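Local coordinates for chemotaxis protein CheX (Desulfovibrio desulfuricans subsp. desulfuricans str. G20, PDB 3HM4) that probably serves bacterial chemotaxis as a CheX-family phosphatase, removing the phosphoryl group from the response regulator CheY, at residues A25-K37 / P136-F149. Numbering follows the deposited sequence. Where two conformers were deposited one is given.
Sequences AGIQPIPGQPYVK and PVIAIPFKTNHGEF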
loop_
_atom_site.group_PDB
_atom_site.type_symbol
_atom_site.label_atom_id
_atom_site.label_comp_id
_atom_site.label_asym_id
_atom_site.label_seq_id
_atom_site.Cartn_x
_atom_site.Cartn_y
_atom_site.Cartn_z
ATOM N N ALA A 25 -18.563 -10.205 6.625
ATOM C CA ALA A 25 -18.654 -9.735 7.995
ATOM C C ALA A 25 -20.056 -9.514 8.525
ATOM O O ALA A 25 -20.199 -9.408 9.750
ATOM C CB ALA A 25 -17.803 -8.453 8.173
ATOM N N GLY A 26 -21.077 -9.379 7.679
ATOM C CA GLY A 26 -22.436 -9.179 8.168
ATOM C C GLY A 26 -22.651 -7.895 8.974
ATOM O O GLY A 26 -23.629 -7.764 9.704
ATOM N N ILE A 27 -21.774 -6.906 8.773
ATOM C CA ILE A 27 -21.784 -5.656 9.522
ATOM C C ILE A 27 -22.705 -4.590 8.937
ATOM O O ILE A 27 -22.683 -3.469 9.431
ATOM C CB ILE A 27 -20.328 -5.142 9.751
ATOM C CG1 ILE A 27 -19.653 -4.719 8.430
ATOM C CG2 ILE A 27 -19.472 -6.189 10.584
ATOM C CD1 ILE A 27 -18.261 -4.114 8.758
ATOM N N GLN A 28 -23.487 -4.910 7.885
ATOM C CA GLN A 28 -24.457 -4.017 7.292
ATOM C C GLN A 28 -23.806 -2.679 6.897
ATOM O O GLN A 28 -24.218 -1.622 7.356
ATOM C CB GLN A 28 -25.687 -3.836 8.194
ATOM C CG GLN A 28 -26.472 -5.176 8.257
ATOM C CD GLN A 28 -27.675 -5.134 9.172
ATOM O OE1 GLN A 28 -27.535 -5.099 10.378
ATOM N NE2 GLN A 28 -28.850 -5.186 8.597
ATOM N N PRO A 29 -22.805 -2.714 5.995
ATOM C CA PRO A 29 -22.156 -1.486 5.578
ATOM C C PRO A 29 -23.116 -0.584 4.800
ATOM O O PRO A 29 -23.866 -1.060 3.927
ATOM C CB PRO A 29 -21.033 -1.960 4.682
ATOM C CG PRO A 29 -21.515 -3.252 4.183
ATOM C CD PRO A 29 -22.235 -3.873 5.306
ATOM N N ILE A 30 -23.100 0.703 5.119
ATOM C CA ILE A 30 -23.931 1.706 4.458
ATOM C C ILE A 30 -23.029 2.811 3.920
ATOM O O ILE A 30 -22.487 3.608 4.694
ATOM C CB ILE A 30 -24.966 2.303 5.450
ATOM C CG1 ILE A 30 -25.854 1.199 6.050
ATOM C CG2 ILE A 30 -25.815 3.355 4.767
ATOM C CD1 ILE A 30 -26.839 1.722 7.125
ATOM N N PRO A 31 -22.868 2.896 2.586
ATOM C CA PRO A 31 -22.016 3.958 2.071
ATOM C C PRO A 31 -22.673 5.322 2.109
ATOM O O PRO A 31 -23.889 5.480 1.839
ATOM C CB PRO A 31 -21.771 3.559 0.612
ATOM C CG PRO A 31 -22.925 2.730 0.249
ATOM C CD PRO A 31 -23.381 2.033 1.512
ATOM N N GLY A 32 -21.848 6.326 2.390
ATOM C CA GLY A 32 -22.233 7.690 2.256
ATOM C C GLY A 32 -21.915 8.161 0.844
ATOM O O GLY A 32 -21.576 7.370 -0.051
ATOM N N GLN A 33 -21.946 9.477 0.673
ATOM C CA GLN A 33 -21.654 10.091 -0.621
ATOM C C GLN A 33 -20.167 10.127 -0.874
ATOM O O GLN A 33 -19.389 10.526 0.006
ATOM C CB GLN A 33 -22.185 11.518 -0.766
ATOM C CG GLN A 33 -23.668 11.610 -0.800
ATOM C CD GLN A 33 -24.329 10.883 -1.956
ATOM O OE1 GLN A 33 -25.241 10.092 -1.752
ATOM N NE2 GLN A 33 -23.850 11.123 -3.164
ATOM N N PRO A 34 -19.757 9.748 -2.098
ATOM C CA PRO A 34 -18.340 9.901 -2.418
ATOM C C PRO A 34 -17.950 11.367 -2.389
ATOM O O PRO A 34 -18.778 12.258 -2.653
ATOM C CB PRO A 34 -18.247 9.400 -3.857
ATOM C CG PRO A 34 -19.370 8.425 -3.976
ATOM C CD PRO A 34 -20.478 9.068 -3.203
ATOM N N TYR A 35 -16.708 11.639 -2.024
ATOM C CA TYR A 35 -16.192 12.982 -2.028
ATOM C C TYR A 35 -14.759 12.987 -2.507
ATOM O O TYR A 35 -14.058 11.971 -2.395
ATOM C CB TYR A 35 -16.324 13.662 -0.650
ATOM C CG TYR A 35 -15.531 13.049 0.478
ATOM C CD1 TYR A 35 -16.020 11.991 1.206
ATOM C CD2 TYR A 35 -14.246 13.521 0.790
ATOM C CE1 TYR A 35 -15.276 11.448 2.282
ATOM C CE2 TYR A 35 -13.486 12.982 1.840
ATOM C CZ TYR A 35 -14.007 11.925 2.567
ATOM O OH TYR A 35 -13.245 11.417 3.588
ATOM N N VAL A 36 -14.318 14.125 -3.035
ATOM C CA VAL A 36 -12.922 14.328 -3.393
ATOM C C VAL A 36 -12.181 14.660 -2.103
ATOM O O VAL A 36 -12.525 15.631 -1.415
ATOM C CB VAL A 36 -12.733 15.391 -4.476
ATOM C CG1 VAL A 36 -11.240 15.685 -4.689
ATOM C CG2 VAL A 36 -13.424 14.979 -5.813
ATOM N N LYS A 37 -11.164 13.867 -1.745
ATOM C CA LYS A 37 -10.393 14.109 -0.559
ATOM C C LYS A 37 -9.642 15.449 -0.674
ATOM O O LYS A 37 -9.019 15.703 -1.682
ATOM C CB LYS A 37 -9.412 12.939 -0.391
ATOM C CG LYS A 37 -8.849 12.805 0.940
ATOM C CD LYS A 37 -7.922 11.620 0.979
ATOM C CE LYS A 37 -7.354 11.504 2.317
ATOM N NZ LYS A 37 -8.321 10.920 3.300
ATOM N N PRO A 136 -6.922 13.471 -8.386
ATOM C CA PRO A 136 -7.648 13.534 -7.126
ATOM C C PRO A 136 -7.826 12.115 -6.548
ATOM O O PRO A 136 -7.731 11.105 -7.267
ATOM C CB PRO A 136 -9.019 14.041 -7.541
ATOM C CG PRO A 136 -8.762 14.812 -8.826
ATOM C CD PRO A 136 -7.749 13.955 -9.508
ATOM N N VAL A 137 -7.997 12.045 -5.249
ATOM C CA VAL A 137 -8.288 10.836 -4.544
ATOM C C VAL A 137 -9.760 10.916 -4.154
ATOM O O VAL A 137 -10.190 11.906 -3.579
ATOM C CB VAL A 137 -7.381 10.677 -3.328
ATOM C CG1 VAL A 137 -7.808 9.446 -2.492
ATOM C CG2 VAL A 137 -5.903 10.569 -3.752
ATOM N N ILE A 138 -10.498 9.863 -4.448
ATOM C CA ILE A 138 -11.941 9.793 -4.168
ATOM C C ILE A 138 -12.096 8.937 -2.902
ATOM O O ILE A 138 -11.530 7.847 -2.796
ATOM C CB ILE A 138 -12.721 9.167 -5.353
ATOM C CG1 ILE A 138 -12.446 9.908 -6.664
ATOM C CG2 ILE A 138 -14.228 9.081 -5.038
ATOM C CD1 ILE A 138 -12.672 11.378 -6.608
ATOM N N ALA A 139 -12.862 9.440 -1.942
ATOM C CA ALA A 139 -13.129 8.767 -0.687
ATOM C C ALA A 139 -14.632 8.512 -0.549
ATOM O O ALA A 139 -15.460 9.345 -0.905
ATOM C CB ALA A 139 -12.620 9.608 0.510
ATOM N N ILE A 140 -14.984 7.360 0.012
ATOM C CA ILE A 140 -16.368 7.022 0.291
ATOM C C ILE A 140 -16.446 6.571 1.750
ATOM O O ILE A 140 -15.899 5.515 2.086
ATOM C CB ILE A 140 -16.952 5.960 -0.629
ATOM C CG1 ILE A 140 -16.650 6.286 -2.120
ATOM C CG2 ILE A 140 -18.495 5.887 -0.344
ATOM C CD1 ILE A 140 -15.422 5.633 -2.670
ATOM N N PRO A 141 -17.112 7.351 2.622
ATOM C CA PRO A 141 -17.200 6.957 4.020
ATOM C C PRO A 141 -18.333 5.940 4.195
ATOM O O PRO A 141 -19.332 6.004 3.470
ATOM C CB PRO A 141 -17.502 8.268 4.735
ATOM C CG PRO A 141 -18.385 9.004 3.715
ATOM C CD PRO A 141 -17.877 8.571 2.341
ATOM N N PHE A 142 -18.190 5.064 5.209
ATOM C CA PHE A 142 -19.193 4.053 5.497
ATOM C C PHE A 142 -19.526 4.035 6.968
ATOM O O PHE A 142 -18.643 4.155 7.830
ATOM C CB PHE A 142 -18.681 2.630 5.171
ATOM C CG PHE A 142 -18.717 2.265 3.709
ATOM C CD1 PHE A 142 -17.789 2.804 2.814
ATOM C CD2 PHE A 142 -19.629 1.335 3.245
ATOM C CE1 PHE A 142 -17.805 2.443 1.469
ATOM C CE2 PHE A 142 -19.637 0.922 1.928
ATOM C CZ PHE A 142 -18.712 1.499 1.021
ATOM N N LYS A 143 -20.811 3.788 7.234
ATOM C CA LYS A 143 -21.284 3.374 8.553
ATOM C C LYS A 143 -21.450 1.856 8.516
ATOM O O LYS A 143 -21.665 1.261 7.464
ATOM C CB LYS A 143 -22.650 3.968 8.866
ATOM C CG LYS A 143 -22.657 5.449 9.044
ATOM C CD LYS A 143 -24.040 5.962 9.529
ATOM C CE LYS A 143 -25.170 5.703 8.598
ATOM N NZ LYS A 143 -25.016 6.381 7.321
ATOM N N THR A 144 -21.297 1.222 9.675
ATOM C CA THR A 144 -21.582 -0.188 9.845
ATOM C C THR A 144 -22.216 -0.372 11.216
ATOM O O THR A 144 -22.340 0.573 12.010
ATOM C CB THR A 144 -20.309 -1.093 9.747
ATOM O OG1 THR A 144 -19.578 -1.141 10.984
ATOM C CG2 THR A 144 -19.382 -0.729 8.574
ATOM N N ASN A 145 -22.555 -1.608 11.544
ATOM C CA ASN A 145 -23.071 -1.891 12.889
ATOM C C ASN A 145 -22.014 -1.749 13.986
ATOM O O ASN A 145 -22.354 -1.684 15.160
ATOM C CB ASN A 145 -23.601 -3.328 12.969
ATOM C CG ASN A 145 -24.781 -3.585 12.065
ATOM O OD1 ASN A 145 -25.522 -2.667 11.706
ATOM N ND2 ASN A 145 -25.012 -4.893 11.745
ATOM N N HIS A 146 -20.728 -1.694 13.602
ATOM C CA HIS A 146 -19.618 -1.693 14.511
ATOM C C HIS A 146 -18.579 -0.676 14.109
ATOM O O HIS A 146 -17.423 -1.019 13.991
ATOM C CB HIS A 146 -18.968 -3.087 14.536
ATOM C CG HIS A 146 -19.893 -4.157 15.009
ATOM N ND1 HIS A 146 -20.135 -4.378 16.345
ATOM C CD2 HIS A 146 -20.661 -5.042 14.327
ATOM C CE1 HIS A 146 -21.011 -5.360 16.468
ATOM N NE2 HIS A 146 -21.351 -5.775 15.260
ATOM N N GLY A 147 -18.997 0.563 13.887
ATOM C CA GLY A 147 -18.029 1.619 13.592
ATOM C C GLY A 147 -17.812 1.832 12.113
ATOM O O GLY A 147 -18.326 1.100 11.260
ATOM N N GLU A 148 -16.928 2.764 11.826
ATOM C CA GLU A 148 -16.765 3.259 10.468
ATOM C C GLU A 148 -15.501 2.816 9.772
ATOM O O GLU A 148 -14.538 2.363 10.388
ATOM C CB GLU A 148 -16.796 4.782 10.481
ATOM C CG GLU A 148 -18.104 5.309 11.015
ATOM C CD GLU A 148 -18.163 6.801 11.132
ATOM O OE1 GLU A 148 -17.203 7.517 10.748
ATOM O OE2 GLU A 148 -19.231 7.300 11.586
ATOM N N PHE A 149 -15.540 2.940 8.446
ATOM C CA PHE A 149 -14.347 2.810 7.615
ATOM C C PHE A 149 -14.569 3.696 6.399
ATOM O O PHE A 149 -15.692 4.100 6.115
ATOM C CB PHE A 149 -14.045 1.331 7.240
ATOM C CG PHE A 149 -15.043 0.679 6.306
ATOM C CD1 PHE A 149 -14.871 0.782 4.929
ATOM C CD2 PHE A 149 -16.176 0.034 6.782
ATOM C CE1 PHE A 149 -15.766 0.182 4.053
ATOM C CE2 PHE A 149 -17.061 -0.535 5.922
ATOM C CZ PHE A 149 -16.878 -0.444 4.533
HETATM O O HOH W 1 -22.959 -6.864 12.800
HETATM O O HOH W 2 -25.417 -0.682 9.634
HETATM O O HOH W 3 -23.375 6.214 5.414
HETATM O O HOH W 4 -7.818 14.666 -3.850
#
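Ile-30 and Lys-143 form an antiparallel hydrogen-bonded pair that helps join strand 30-36, an edge strand, within this chain, of its six-stranded antiparallel sheet, to strand 138-143. Gly-32 N to Pro-141 O continues this ladder; after a one-residue shift in register, a second one follows, with Tyr-35 and Ala-139 bonded both ways and Lys-37 N reaching Val-137 O. Beyond the first ladder's other end, Ile-27 O accepts from Asn-145 N at 2.8 Å.

Apolar contacts line both faces. On the side of helix 10-25, Pro-31 CB sits over the Phe-142 ring, 3.9 Å from its centroid in a CH-pi contact, while Phe-149 CZ lies over the opposite ring face. Beyond the strand, where Ile-27 meets Val-72 of helix 66-77, Ile-27 CD1 packs on Thr-144 CG2 at 3.6 Å. On the other side, the Tyr-35 ring lies over Ala-139, bringing CB 3.7 Å from the ring centroid. Tyr-35 CG stands between its own backbone N and carbonyl carbon (chi1 64°), which folds the ring across the neighbouring strand.

Polar side chains close the Asn-145 end. Water bridges Gln-28 O to Asn-145 OD1. The two side-chain amide planes of Gln-28 and Asn-145 stand 82° apart, yet Asn-145 ND2 donates at 2.9 Å to an in-plane lone pair of Gln-28 OE1.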